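Local atomic coordinates of glutaredoxin (Populus tremula x Populus tremuloides, PDB entry 2E7P), a protein that binds a glutathione-ligated [2Fe-2S] cluster and probably reduces low-molecular-weight and protein disulfides with electrons from glutathione. Residues 77-82 and 97-102; 22-27 and 38-43; 7-12 and 62-67; 53-56 and 60-63. One frame throughout, in Å; residues are numbered along the deposited sequence.

Contact 1. Residues 77-82 and 97-102; sequences VFIGGK and NELLPL
I79, the last residue of a central strand, meets L99 and L102 on the first turn of the C-terminal helix, a small example of a sheet face closed by aliphatic side chains. The apolar part rests on one methyl. I79 CD1 lies 4.1 Å from L99 CD1 and 4.3 Å from L102 CB, the side chains of I79 and L99 running nearly square to each other. With chi2 at -179° the I79 chain is stretched to its full length, which carries CD1 across to the helix. The other branch meets a polar atom: I79 CG2 sits 3.8 Å from L102 O, a plain van der Waals touch on a helical carbonyl.

Backbone bonds fix where I79 stands. A type I' turn from I79 to K82 closes with I79 N to K82 O at 3.0 Å and K82 N to I79 O at 3.1 Å, and the two positive-phi positions within it are G80 and G81. Just before helix 99-110, N97 is the C-prime residue of the Schellman motif that ends helix 87-95. I79 also touches I84 of strand 82-85 and L103 and A106 of helix 99-110, while L99 and L102 pack against K93 of helix 87-95.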
loop_
_atom_site.group_PDB
_atom_site.type_symbol
_atom_site.label_atom_id
_atom_site.label_comp_id
_atom_site.label_asym_id
_atom_site.label_seq_id
_atom_site.Cartn_x
_atom_site.Cartn_y
_atom_site.Cartn_z
ATOM N N VAL C 77 -12.274 -3.738 7.251
ATOM C CA VAL C 77 -13.288 -4.538 6.575
ATOM C C VAL C 77 -14.515 -4.815 7.452
ATOM O O VAL C 77 -14.396 -5.248 8.596
ATOM C CB VAL C 77 -12.707 -5.909 6.126
ATOM C CG1 VAL C 77 -13.767 -6.723 5.390
ATOM C CG2 VAL C 77 -11.424 -5.727 5.249
ATOM N N PHE C 78 -15.679 -4.597 6.874
ATOM C CA PHE C 78 -16.963 -4.890 7.493
ATOM C C PHE C 78 -17.712 -5.870 6.624
ATOM O O PHE C 78 -17.772 -5.710 5.380
ATOM C CB PHE C 78 -17.802 -3.614 7.566
ATOM C CG PHE C 78 -17.346 -2.656 8.618
ATOM C CD1 PHE C 78 -17.996 -2.608 9.853
ATOM C CD2 PHE C 78 -16.271 -1.810 8.384
ATOM C CE1 PHE C 78 -17.568 -1.707 10.859
ATOM C CE2 PHE C 78 -15.828 -0.909 9.366
ATOM C CZ PHE C 78 -16.481 -0.848 10.603
ATOM N N ILE C 79 -18.272 -6.884 7.271
ATOM C CA ILE C 79 -19.176 -7.788 6.617
ATOM C C ILE C 79 -20.480 -7.840 7.407
ATOM O O ILE C 79 -20.473 -8.113 8.618
ATOM C CB ILE C 79 -18.605 -9.213 6.461
ATOM C CG1 ILE C 79 -17.303 -9.215 5.617
ATOM C CG2 ILE C 79 -19.707 -10.134 5.862
ATOM C CD1 ILE C 79 -16.655 -10.605 5.380
ATOM N N GLY C 80 -21.583 -7.565 6.701
ATOM C CA GLY C 80 -22.921 -7.482 7.310
ATOM C C GLY C 80 -22.930 -6.436 8.398
ATOM O O GLY C 80 -23.580 -6.609 9.420
ATOM N N GLY C 81 -22.174 -5.358 8.205
ATOM C CA GLY C 81 -22.149 -4.263 9.203
ATOM C C GLY C 81 -21.345 -4.551 10.465
ATOM O O GLY C 81 -21.264 -3.713 11.348
ATOM N N LYS C 82 -20.745 -5.733 10.532
ATOM C CA LYS C 82 -19.916 -6.154 11.661
ATOM C C LYS C 82 -18.444 -5.955 11.311
ATOM O O LYS C 82 -18.036 -6.245 10.189
ATOM C CB LYS C 82 -20.135 -7.640 11.960
ATOM C CG LYS C 82 -21.556 -8.025 12.418
ATOM C CD LYS C 82 -21.788 -9.554 12.235
ATOM C CE LYS C 82 -23.192 -10.027 12.702
ATOM N NZ LYS C 82 -23.134 -11.547 12.925
ATOM N N ASN C 97 -10.905 -21.150 5.831
ATOM C CA ASN C 97 -12.201 -21.408 5.192
ATOM C C ASN C 97 -13.353 -20.812 5.983
ATOM O O ASN C 97 -14.435 -21.373 6.064
ATOM C CB ASN C 97 -12.433 -22.932 5.007
ATOM C CG ASN C 97 -13.103 -23.266 3.676
ATOM O OD1 ASN C 97 -13.398 -22.373 2.879
ATOM N ND2 ASN C 97 -13.334 -24.550 3.427
ATOM N N GLU C 98 -13.105 -19.663 6.595
ATOM C CA GLU C 98 -14.123 -19.060 7.408
ATOM C C GLU C 98 -14.772 -17.867 6.701
ATOM O O GLU C 98 -15.789 -17.369 7.152
ATOM C CB GLU C 98 -13.515 -18.695 8.762
ATOM C CG GLU C 98 -13.440 -19.937 9.671
ATOM C CD GLU C 98 -12.632 -19.712 10.931
ATOM O OE1 GLU C 98 -12.104 -18.589 11.107
ATOM O OE2 GLU C 98 -12.504 -20.680 11.725
ATOM N N LEU C 99 -14.158 -17.432 5.595
ATOM C CA LEU C 99 -14.576 -16.241 4.872
ATOM C C LEU C 99 -15.904 -16.458 4.164
ATOM O O LEU C 99 -16.791 -15.631 4.282
ATOM C CB LEU C 99 -13.494 -15.803 3.868
ATOM C CG LEU C 99 -13.628 -14.481 3.117
ATOM C CD1 LEU C 99 -13.802 -13.333 4.127
ATOM C CD2 LEU C 99 -12.401 -14.289 2.221
ATOM N N LEU C 100 -16.062 -17.597 3.493
ATOM C CA LEU C 100 -17.337 -17.891 2.859
ATOM C C LEU C 100 -18.556 -17.942 3.842
ATOM O O LEU C 100 -19.521 -17.255 3.596
ATOM C CB LEU C 100 -17.256 -19.087 1.896
ATOM C CG LEU C 100 -18.571 -19.368 1.181
ATOM C CD1 LEU C 100 -18.918 -18.278 0.164
ATOM C CD2 LEU C 100 -18.566 -20.762 0.576
ATOM N N PRO C 101 -18.517 -18.765 4.928
ATOM C CA PRO C 101 -19.599 -18.682 5.939
ATOM C C PRO C 101 -19.929 -17.280 6.464
ATOM O O PRO C 101 -21.107 -16.964 6.615
ATOM C CB PRO C 101 -19.104 -19.586 7.071
ATOM C CG PRO C 101 -18.184 -20.535 6.425
ATOM C CD PRO C 101 -17.580 -19.867 5.235
ATOM N N LEU C 102 -18.932 -16.423 6.694
ATOM C CA LEU C 102 -19.219 -15.040 7.133
ATOM C C LEU C 102 -20.121 -14.330 6.134
ATOM O O LEU C 102 -21.097 -13.632 6.522
ATOM C CB LEU C 102 -17.936 -14.215 7.292
ATOM C CG LEU C 102 -17.051 -14.449 8.512
ATOM C CD1 LEU C 102 -15.744 -13.708 8.261
ATOM C CD2 LEU C 102 -17.761 -13.943 9.774
#

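Contact 2. Residues 22-27 and 38-43. With GSH (glutathione), chain H.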
loop_
_atom_site.group_PDB
_atom_site.type_symbol
_atom_site.label_atom_id
_atom_site.label_comp_id
_atom_site.label_asym_id
_atom_site.label_seq_id
_atom_site.Cartn_x
_atom_site.Cartn_y
_atom_site.Cartn_z
ATOM N N VAL C 22 -20.840 -5.961 1.973
ATOM C CA VAL C 22 -19.423 -5.949 2.341
ATOM C C VAL C 22 -18.864 -4.569 2.052
ATOM O O VAL C 22 -19.081 -3.992 0.985
ATOM C CB VAL C 22 -18.591 -7.001 1.601
ATOM C CG1 VAL C 22 -17.116 -7.019 2.118
ATOM C CG2 VAL C 22 -19.226 -8.401 1.714
ATOM N N VAL C 23 -18.136 -4.034 3.013
ATOM C CA VAL C 23 -17.565 -2.702 2.851
ATOM C C VAL C 23 -16.094 -2.736 3.267
ATOM O O VAL C 23 -15.736 -3.232 4.365
ATOM C CB VAL C 23 -18.349 -1.615 3.649
ATOM C CG1 VAL C 23 -17.601 -0.259 3.567
ATOM C CG2 VAL C 23 -19.811 -1.481 3.113
ATOM N N VAL C 24 -15.265 -2.224 2.374
ATOM C CA VAL C 24 -13.816 -2.139 2.599
ATOM C C VAL C 24 -13.389 -0.670 2.597
ATOM O O VAL C 24 -13.358 -0.042 1.563
ATOM C CB VAL C 24 -13.020 -2.917 1.512
ATOM C CG1 VAL C 24 -11.532 -2.837 1.776
ATOM C CG2 VAL C 24 -13.431 -4.402 1.489
ATOM N N PHE C 25 -13.051 -0.130 3.757
ATOM C CA PHE C 25 -12.306 1.141 3.811
ATOM C C PHE C 25 -10.840 0.915 3.407
ATOM O O PHE C 25 -10.169 0.034 3.915
ATOM C CB PHE C 25 -12.436 1.818 5.191
ATOM C CG PHE C 25 -13.864 2.155 5.570
ATOM C CD1 PHE C 25 -14.426 3.378 5.228
ATOM C CD2 PHE C 25 -14.628 1.254 6.291
ATOM C CE1 PHE C 25 -15.717 3.711 5.610
ATOM C CE2 PHE C 25 -15.937 1.557 6.647
ATOM C CZ PHE C 25 -16.476 2.800 6.306
ATOM N N SER C 26 -10.369 1.731 2.471
ATOM C CA SER C 26 -9.192 1.442 1.680
ATOM C C SER C 26 -8.442 2.747 1.328
ATOM O O SER C 26 -8.939 3.839 1.564
ATOM C CB SER C 26 -9.655 0.709 0.405
ATOM O OG SER C 26 -8.601 0.464 -0.491
ATOM N N LYS C 27 -7.213 2.608 0.839
ATOM C CA LYS C 27 -6.456 3.679 0.214
ATOM C C LYS C 27 -6.022 3.091 -1.132
ATOM O O LYS C 27 -5.701 1.890 -1.228
ATOM C CB LYS C 27 -5.210 4.060 1.030
ATOM C CG LYS C 27 -5.438 4.739 2.404
ATOM C CD LYS C 27 -5.711 6.206 2.307
ATOM C CE LYS C 27 -6.112 6.766 3.677
ATOM N NZ LYS C 27 -4.953 7.304 4.485
ATOM N N GLN C 38 -8.401 -8.861 -3.584
ATOM C CA GLN C 38 -8.076 -10.140 -4.226
ATOM C C GLN C 38 -8.803 -11.314 -3.547
ATOM O O GLN C 38 -9.431 -12.125 -4.200
ATOM C CB GLN C 38 -6.559 -10.391 -4.187
ATOM C CG GLN C 38 -6.134 -11.677 -4.971
ATOM C CD GLN C 38 -4.638 -11.864 -4.990
ATOM O OE1 GLN C 38 -3.961 -11.597 -4.002
ATOM N NE2 GLN C 38 -4.108 -12.352 -6.117
ATOM N N LEU C 39 -8.701 -11.385 -2.226
ATOM C CA LEU C 39 -9.369 -12.431 -1.443
ATOM C C LEU C 39 -10.877 -12.370 -1.537
ATOM O O LEU C 39 -11.520 -13.395 -1.645
ATOM C CB LEU C 39 -8.917 -12.352 0.034
ATOM C CG LEU C 39 -7.459 -12.816 0.147
ATOM C CD1 LEU C 39 -6.813 -12.440 1.497
ATOM C CD2 LEU C 39 -7.381 -14.371 -0.192
ATOM N N LEU C 40 -11.459 -11.180 -1.521
ATOM C CA LEU C 40 -12.925 -11.072 -1.759
ATOM C C LEU C 40 -13.342 -11.501 -3.168
ATOM O O LEU C 40 -14.280 -12.277 -3.343
ATOM C CB LEU C 40 -13.467 -9.672 -1.412
ATOM C CG LEU C 40 -13.314 -9.333 0.075
ATOM C CD1 LEU C 40 -13.543 -7.816 0.291
ATOM C CD2 LEU C 40 -14.289 -10.178 0.933
ATOM N N THR C 41 -12.633 -11.010 -4.175
ATOM C CA THR C 41 -12.917 -11.410 -5.556
ATOM C C THR C 41 -12.741 -12.929 -5.718
ATOM O O THR C 41 -13.522 -13.565 -6.418
ATOM C CB THR C 41 -11.980 -10.669 -6.536
ATOM O OG1 THR C 41 -12.157 -9.255 -6.399
ATOM C CG2 THR C 41 -12.179 -11.089 -8.011
ATOM N N GLN C 42 -11.726 -13.507 -5.077
ATOM C CA GLN C 42 -11.478 -14.954 -5.181
ATOM C C GLN C 42 -12.660 -15.756 -4.628
ATOM O O GLN C 42 -13.070 -16.745 -5.214
ATOM C CB GLN C 42 -10.189 -15.352 -4.460
ATOM C CG GLN C 42 -9.932 -16.891 -4.436
ATOM C CD GLN C 42 -8.676 -17.259 -3.676
ATOM O OE1 GLN C 42 -8.341 -16.622 -2.672
ATOM N NE2 GLN C 42 -7.967 -18.258 -4.145
ATOM N N VAL C 43 -13.247 -15.291 -3.527
ATOM C CA VAL C 43 -14.384 -15.990 -2.949
ATOM C C VAL C 43 -15.727 -15.613 -3.670
ATOM O O VAL C 43 -16.790 -16.081 -3.286
ATOM C CB VAL C 43 -14.393 -15.798 -1.413
ATOM C CG1 VAL C 43 -14.852 -14.392 -1.054
ATOM C CG2 VAL C 43 -15.258 -16.863 -0.686
HETATM N N1 GSH H . -2.048 -5.264 10.377
HETATM C CA1 GSH H . -2.769 -4.330 9.508
HETATM C C1 GSH H . -3.639 -5.134 8.585
HETATM O O11 GSH H . -4.568 -4.608 7.907
HETATM O O12 GSH H . -3.405 -6.363 8.551
HETATM C CB1 GSH H . -1.763 -3.424 8.779
HETATM C CG1 GSH H . -2.438 -2.310 7.947
HETATM C CD1 GSH H . -1.479 -1.200 7.607
HETATM O OE1 GSH H . -0.337 -1.178 8.042
HETATM N N2 GSH H . -1.970 -0.204 6.879
HETATM C CA2 GSH H . -1.145 0.956 6.519
HETATM C C2 GSH H . -1.938 2.202 6.853
HETATM O O2 GSH H . -3.184 2.203 6.917
HETATM C CB2 GSH H . -0.809 0.911 4.993
HETATM S SG2 GSH H . 0.067 -0.430 4.082
HETATM N N3 GSH H . -1.268 3.334 7.086
HETATM C CA3 GSH H . -1.950 4.563 7.373
HETATM C C3 GSH H . -2.669 5.002 6.102
HETATM O O31 GSH H . -2.243 4.693 4.962
HETATM O O32 GSH H . -3.688 5.695 6.235
#
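V22 and L40 are the nearest backbone positions between strand 22-26 and the end of helix 31-42, their CA atoms 9.2 Å apart, so side chains alone bridge the gap. The work falls to one leucine methyl. L40 CD1 reaches V24 CG2 at 3.6 Å and V22 CG1 at 4.1 Å, meeting each valine tip to tip. Because V22 and V24 are two apart in the strand, both present a branch on the same face, and a single methyl can serve the pair. L40 is placed for this by CG lying anti to its own carbonyl carbon (chi1 -63°) with the chain then extended to CD1.

Beyond the strand, K27 turns to chemistry of another kind. Its ammonium group donates a hydrogen bond to the glycine carboxylate of glutathione, K27 NZ to GSH O32 at 2.7 Å. The chain is kinked at chi2 and again at chi4 (92°), which bends NZ round onto the carboxylate. A weak hydrogen bond from the same NZ to Q62 OE1 gives the ammonium a second partner.

Strand and helix are the first two elements of a beta-alpha-beta unit completed by strand 48-51, the opening of the thioredoxin fold. V22 also touches L103 of helix 99-110, and L39 rests on V90, V91 and H94 of helix 87-95. Strand 22-26 itself is bonded through its backbone to K48 and V50 along one edge and to N76 and F78 along the other.

Contact 3. Residues 7-12 and 62-67. With GSH (glutathione), chain H.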
loop_
_atom_site.group_PDB
_atom_site.type_symbol
_atom_site.label_atom_id
_atom_site.label_comp_id
_atom_site.label_asym_id
_atom_site.label_seq_id
_atom_site.Cartn_x
_atom_site.Cartn_y
_atom_site.Cartn_z
ATOM N N ASP C 7 -18.928 14.283 15.587
ATOM C CA ASP C 7 -20.155 13.481 15.594
ATOM C C ASP C 7 -20.615 13.189 14.173
ATOM O O ASP C 7 -21.121 12.105 13.892
ATOM C CB ASP C 7 -21.287 14.218 16.325
ATOM C CG ASP C 7 -21.015 14.411 17.820
ATOM O OD1 ASP C 7 -19.848 14.297 18.245
ATOM O OD2 ASP C 7 -21.980 14.700 18.567
ATOM N N ALA C 8 -20.448 14.187 13.306
ATOM C CA ALA C 8 -20.805 14.115 11.898
ATOM C C ALA C 8 -19.994 13.044 11.170
ATOM O O ALA C 8 -20.570 12.210 10.458
ATOM C CB ALA C 8 -20.600 15.474 11.233
ATOM N N ALA C 9 -18.668 13.084 11.347
ATOM C CA ALA C 9 -17.744 12.133 10.705
ATOM C C ALA C 9 -17.970 10.711 11.205
ATOM O O ALA C 9 -17.952 9.764 10.431
ATOM C CB ALA C 9 -16.319 12.549 10.943
ATOM N N LEU C 10 -18.192 10.574 12.506
ATOM C CA LEU C 10 -18.479 9.284 13.083
ATOM C C LEU C 10 -19.792 8.743 12.519
ATOM O O LEU C 10 -19.893 7.554 12.171
ATOM C CB LEU C 10 -18.553 9.380 14.605
ATOM C CG LEU C 10 -18.919 8.065 15.309
ATOM C CD1 LEU C 10 -17.884 6.957 15.016
ATOM C CD2 LEU C 10 -19.043 8.313 16.793
ATOM N N LYS C 11 -20.787 9.627 12.432
ATOM C CA LYS C 11 -22.090 9.308 11.859
ATOM C C LYS C 11 -21.926 8.794 10.433
ATOM O O LYS C 11 -22.467 7.746 10.095
ATOM C CB LYS C 11 -23.010 10.545 11.865
ATOM C CG LYS C 11 -24.439 10.237 11.434
ATOM C CD LYS C 11 -25.372 11.395 11.698
ATOM C CE LYS C 11 -26.740 10.868 12.131
ATOM N NZ LYS C 11 -27.606 10.569 10.955
ATOM N N LYS C 12 -21.169 9.547 9.629
ATOM C CA LYS C 12 -20.922 9.225 8.228
ATOM C C LYS C 12 -20.159 7.883 8.077
ATOM O O LYS C 12 -20.563 7.029 7.274
ATOM C CB LYS C 12 -20.197 10.382 7.540
ATOM C CG LYS C 12 -19.970 10.174 6.078
ATOM C CD LYS C 12 -19.139 11.296 5.525
ATOM C CE LYS C 12 -19.287 11.425 4.035
ATOM N NZ LYS C 12 -19.008 12.831 3.630
ATOM N N GLN C 62 -11.304 8.402 8.706
ATOM C CA GLN C 62 -10.299 7.475 9.221
ATOM C C GLN C 62 -10.122 7.572 10.728
ATOM O O GLN C 62 -10.104 6.548 11.401
ATOM C CB GLN C 62 -8.953 7.674 8.539
ATOM C CG GLN C 62 -7.977 6.456 8.748
ATOM C CD GLN C 62 -6.845 6.454 7.745
ATOM O OE1 GLN C 62 -6.952 7.082 6.707
ATOM N NE2 GLN C 62 -5.759 5.735 8.040
ATOM N N SER C 63 -10.013 8.793 11.269
ATOM C CA SER C 63 -9.897 8.930 12.721
ATOM C C SER C 63 -11.197 8.548 13.441
ATOM O O SER C 63 -11.155 7.912 14.495
ATOM C CB SER C 63 -9.319 10.300 13.151
ATOM O OG SER C 63 -10.205 11.333 12.833
ATOM N N ALA C 64 -12.353 8.850 12.837
ATOM C CA ALA C 64 -13.635 8.299 13.320
ATOM C C ALA C 64 -13.579 6.775 13.359
ATOM O O ALA C 64 -14.113 6.149 14.283
ATOM C CB ALA C 64 -14.811 8.748 12.419
ATOM N N LEU C 65 -12.990 6.155 12.339
ATOM C CA LEU C 65 -12.914 4.705 12.342
ATOM C C LEU C 65 -11.952 4.229 13.434
ATOM O O LEU C 65 -12.213 3.214 14.082
ATOM C CB LEU C 65 -12.496 4.144 10.966
ATOM C CG LEU C 65 -13.597 4.095 9.892
ATOM C CD1 LEU C 65 -12.927 3.957 8.505
ATOM C CD2 LEU C 65 -14.535 2.918 10.158
ATOM N N ALA C 66 -10.871 4.972 13.637
ATOM C CA ALA C 66 -9.931 4.686 14.713
ATOM C C ALA C 66 -10.622 4.719 16.076
ATOM O O ALA C 66 -10.582 3.736 16.831
ATOM C CB ALA C 66 -8.759 5.620 14.661
ATOM N N HIS C 67 -11.307 5.825 16.363
ATOM C CA HIS C 67 -12.015 5.959 17.646
ATOM C C HIS C 67 -13.061 4.857 17.827
ATOM O O HIS C 67 -13.241 4.295 18.912
ATOM C CB HIS C 67 -12.708 7.314 17.722
ATOM C CG HIS C 67 -11.803 8.440 18.103
ATOM N ND1 HIS C 67 -11.171 8.505 19.326
ATOM C CD2 HIS C 67 -11.440 9.562 17.429
ATOM C CE1 HIS C 67 -10.453 9.616 19.391
ATOM N NE2 HIS C 67 -10.614 10.284 18.262
HETATM N N1 GSH H . -2.048 -5.264 10.377
HETATM C CA1 GSH H . -2.769 -4.330 9.508
HETATM C C1 GSH H . -3.639 -5.134 8.585
HETATM O O11 GSH H . -4.568 -4.608 7.907
HETATM O O12 GSH H . -3.405 -6.363 8.551
HETATM C CB1 GSH H . -1.763 -3.424 8.779
HETATM C CG1 GSH H . -2.438 -2.310 7.947
HETATM C CD1 GSH H . -1.479 -1.200 7.607
HETATM O OE1 GSH H . -0.337 -1.178 8.042
HETATM N N2 GSH H . -1.970 -0.204 6.879
HETATM C CA2 GSH H . -1.145 0.956 6.519
HETATM C C2 GSH H . -1.938 2.202 6.853
HETATM O O2 GSH H . -3.184 2.203 6.917
HETATM C CB2 GSH H . -0.809 0.911 4.993
HETATM S SG2 GSH H . 0.067 -0.430 4.082
HETATM N N3 GSH H . -1.268 3.334 7.086
HETATM C CA3 GSH H . -1.950 4.563 7.373
HETATM C C3 GSH H . -2.669 5.002 6.102
HETATM O O31 GSH H . -2.243 4.693 4.962
HETATM O O32 GSH H . -3.688 5.695 6.235
#
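A64 packs its methyl directly against the backbone of A9 and L10, a worked case of how small residues let two helices approach closely. The apolar contacts come first. A64 CB lies 3.8 Å from L10 CA and 3.9 Å from A9 O, so it is seated on main-chain atoms as much as on side chains, and the CA atoms of L10 and A64 come within 4.9 Å of each other. A9 CB stands 4.3 Å from A64 CB. L10 contributes its far end too: with CG anti to the backbone N (chi1 177°) the leucine swings alongside helix 58-69, and L10 CD1 comes 3.9 Å from A64 O.

The polar interaction belongs to the same helix but points the other way, into the glutathione pocket. Q62 NE2 donates an almost perfectly straight hydrogen bond to GSH O32, 2.7 Å long with an angle of 177° at the hydrogen. The nitrogens of K27 and Q62 approach O32 from directions about 94° apart. NE2 is further bonded to G72 O, and this second bond would limit rotation of the amide.

Around this interface K12 forms a salt bridge with D57, the residue just before helix 58-69, and L10 leans on W68. On its far side the helix turns L65 toward N76 and F78 of strand 76-79, so helix 58-69 is sandwiched between the N-terminal helix 3-18 and the sheet.

Contact 4. Residues 53-56 and 60-63; sequences DELS and QLQS. With GSH (glutathione), chain H.
The loop that leads the thioredoxin fold from strand 48-51 into helix 58-69 is held to that helix where L55 meets L61; Q62, which follows L61, lines the glutathione pocket. The contact illustrates how a loop is fastened to the helix it precedes by one apolar touch. L55 CD1 and L61 CD2 lie 3.7 Å apart, the two side chains meeting at a slant. L61 is modelled away from staggered positions at both torsions (chi1 -109°, chi2 23°). It also touches L52 of the loop and K12 and L16 of helix 3-18. L55, by contrast, is mostly at the surface.

The second approach is polar in its atoms but is not a bond. Q60 OE1 stands 3.9 Å from S56 O, two acceptors merely lying near each other. A bend at chi2 (91°) folds the Q60 amide back toward the loop, whereas the CB of S56 points the other way.

The start of the loop faces the pocket and the assembly. D53 OD2 is hydrogen-bonded to T28 OG1, and D53 packs on K27 and Y29, both of the glutathione pocket, so it is a second-shell neighbour of the ligand. E54 OE2 forms a salt bridge with R35 of a neighbouring subunit, another copy of the protein. Within the helix, the serine one turn along folds back on its own backbone: S63 OG donates a weak hydrogen bond to Q60 O, 3.4 Å away.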
loop_
_atom_site.group_PDB
_atom_site.type_symbol
_atom_site.label_atom_id
_atom_site.label_comp_id
_atom_site.label_asym_id
_atom_site.label_seq_id
_atom_site.Cartn_x
_atom_site.Cartn_y
_atom_site.Cartn_z
ATOM N N ASP C 53 -8.539 8.114 0.591
ATOM C CA ASP C 53 -7.684 9.157 -0.009
ATOM C C ASP C 53 -8.366 9.849 -1.201
ATOM O O ASP C 53 -7.824 10.790 -1.782
ATOM C CB ASP C 53 -6.305 8.577 -0.435
ATOM C CG ASP C 53 -6.420 7.363 -1.376
ATOM O OD1 ASP C 53 -7.399 6.586 -1.290
ATOM O OD2 ASP C 53 -5.513 7.185 -2.222
ATOM N N GLU C 54 -9.543 9.385 -1.592
ATOM C CA GLU C 54 -10.223 10.074 -2.683
ATOM C C GLU C 54 -11.377 10.922 -2.152
ATOM O O GLU C 54 -12.131 11.490 -2.913
ATOM C CB GLU C 54 -10.685 9.084 -3.753
ATOM C CG GLU C 54 -9.529 8.510 -4.568
ATOM C CD GLU C 54 -9.990 7.599 -5.671
ATOM O OE1 GLU C 54 -11.080 6.996 -5.546
ATOM O OE2 GLU C 54 -9.264 7.485 -6.680
ATOM N N LEU C 55 -11.509 10.989 -0.838
ATOM C CA LEU C 55 -12.563 11.754 -0.208
ATOM C C LEU C 55 -11.950 12.975 0.480
ATOM O O LEU C 55 -10.908 12.844 1.101
ATOM C CB LEU C 55 -13.295 10.879 0.803
ATOM C CG LEU C 55 -13.988 9.624 0.240
ATOM C CD1 LEU C 55 -14.551 8.845 1.395
ATOM C CD2 LEU C 55 -15.101 9.958 -0.768
ATOM N N SER C 56 -12.591 14.145 0.387
ATOM C CA SER C 56 -12.082 15.331 1.085
ATOM C C SER C 56 -12.109 15.172 2.605
ATOM O O SER C 56 -11.230 15.676 3.292
ATOM C CB SER C 56 -12.836 16.620 0.675
ATOM O OG SER C 56 -14.243 16.445 0.794
ATOM N N GLN C 60 -10.845 12.610 8.355
ATOM C CA GLN C 60 -11.787 12.629 9.477
ATOM C C GLN C 60 -12.535 11.302 9.612
ATOM O O GLN C 60 -12.806 10.847 10.727
ATOM C CB GLN C 60 -12.786 13.789 9.318
ATOM C CG GLN C 60 -12.143 15.175 9.290
ATOM C CD GLN C 60 -11.777 15.646 7.880
ATOM O OE1 GLN C 60 -11.009 14.995 7.153
ATOM N NE2 GLN C 60 -12.325 16.798 7.493
ATOM N N LEU C 61 -12.878 10.701 8.467
ATOM C CA LEU C 61 -13.498 9.378 8.436
ATOM C C LEU C 61 -12.595 8.318 9.030
ATOM O O LEU C 61 -13.059 7.460 9.785
ATOM C CB LEU C 61 -13.838 9.004 7.009
ATOM C CG LEU C 61 -15.284 8.958 6.511
ATOM C CD1 LEU C 61 -16.293 9.795 7.298
ATOM C CD2 LEU C 61 -15.352 9.239 4.990
ATOM N N GLN C 62 -11.304 8.402 8.706
ATOM C CA GLN C 62 -10.299 7.475 9.221
ATOM C C GLN C 62 -10.122 7.572 10.728
ATOM O O GLN C 62 -10.104 6.548 11.401
ATOM C CB GLN C 62 -8.953 7.674 8.539
ATOM C CG GLN C 62 -7.977 6.456 8.748
ATOM C CD GLN C 62 -6.845 6.454 7.745
ATOM O OE1 GLN C 62 -6.952 7.082 6.707
ATOM N NE2 GLN C 62 -5.759 5.735 8.040
ATOM N N SER C 63 -10.013 8.793 11.269
ATOM C CA SER C 63 -9.897 8.930 12.721
ATOM C C SER C 63 -11.197 8.548 13.441
ATOM O O SER C 63 -11.155 7.912 14.495
ATOM C CB SER C 63 -9.319 10.300 13.151
ATOM O OG SER C 63 -10.205 11.333 12.833
HETATM N N1 GSH H . -2.048 -5.264 10.377
HETATM C CA1 GSH H . -2.769 -4.330 9.508
HETATM C C1 GSH H . -3.639 -5.134 8.585
HETATM O O11 GSH H . -4.568 -4.608 7.907
HETATM O O12 GSH H . -3.405 -6.363 8.551
HETATM C CB1 GSH H . -1.763 -3.424 8.779
HETATM C CG1 GSH H . -2.438 -2.310 7.947
HETATM C CD1 GSH H . -1.479 -1.200 7.607
HETATM O OE1 GSH H . -0.337 -1.178 8.042
HETATM N N2 GSH H . -1.970 -0.204 6.879
HETATM C CA2 GSH H . -1.145 0.956 6.519
HETATM C C2 GSH H . -1.938 2.202 6.853
HETATM O O2 GSH H . -3.184 2.203 6.917
HETATM C CB2 GSH H . -0.809 0.911 4.993
HETATM S SG2 GSH H . 0.067 -0.430 4.082
HETATM N N3 GSH H . -1.268 3.334 7.086
HETATM C CA3 GSH H . -1.950 4.563 7.373
HETATM C C3 GSH H . -2.669 5.002 6.102
HETATM O O31 GSH H . -2.243 4.693 4.962
HETATM O O32 GSH H . -3.688 5.695 6.235
#

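Overall arrangement
Contacts 1 and 2 are buried and almost wholly aliphatic, tying neighbouring strands 76-79 and 22-26 to helices; F78 N probably bonds to V23 O between them. Contacts 3 and 4 lie across the centre of the chain from contact 1, are only partly buried, and share helix 58-69, where A9 O of one meets L61 CD1 of the other. Their chemistry follows their place: methyls of branched side chains in the core, a small alanine where two helices close up, and a single leucine pair between an exposed loop and its helix. F25 and F78, of strands 22-26 and 76-79, both touch L65 of helix 58-69. Glutathione gathers the edges of contacts 2, 3 and 4, where K27 and Q62 come together.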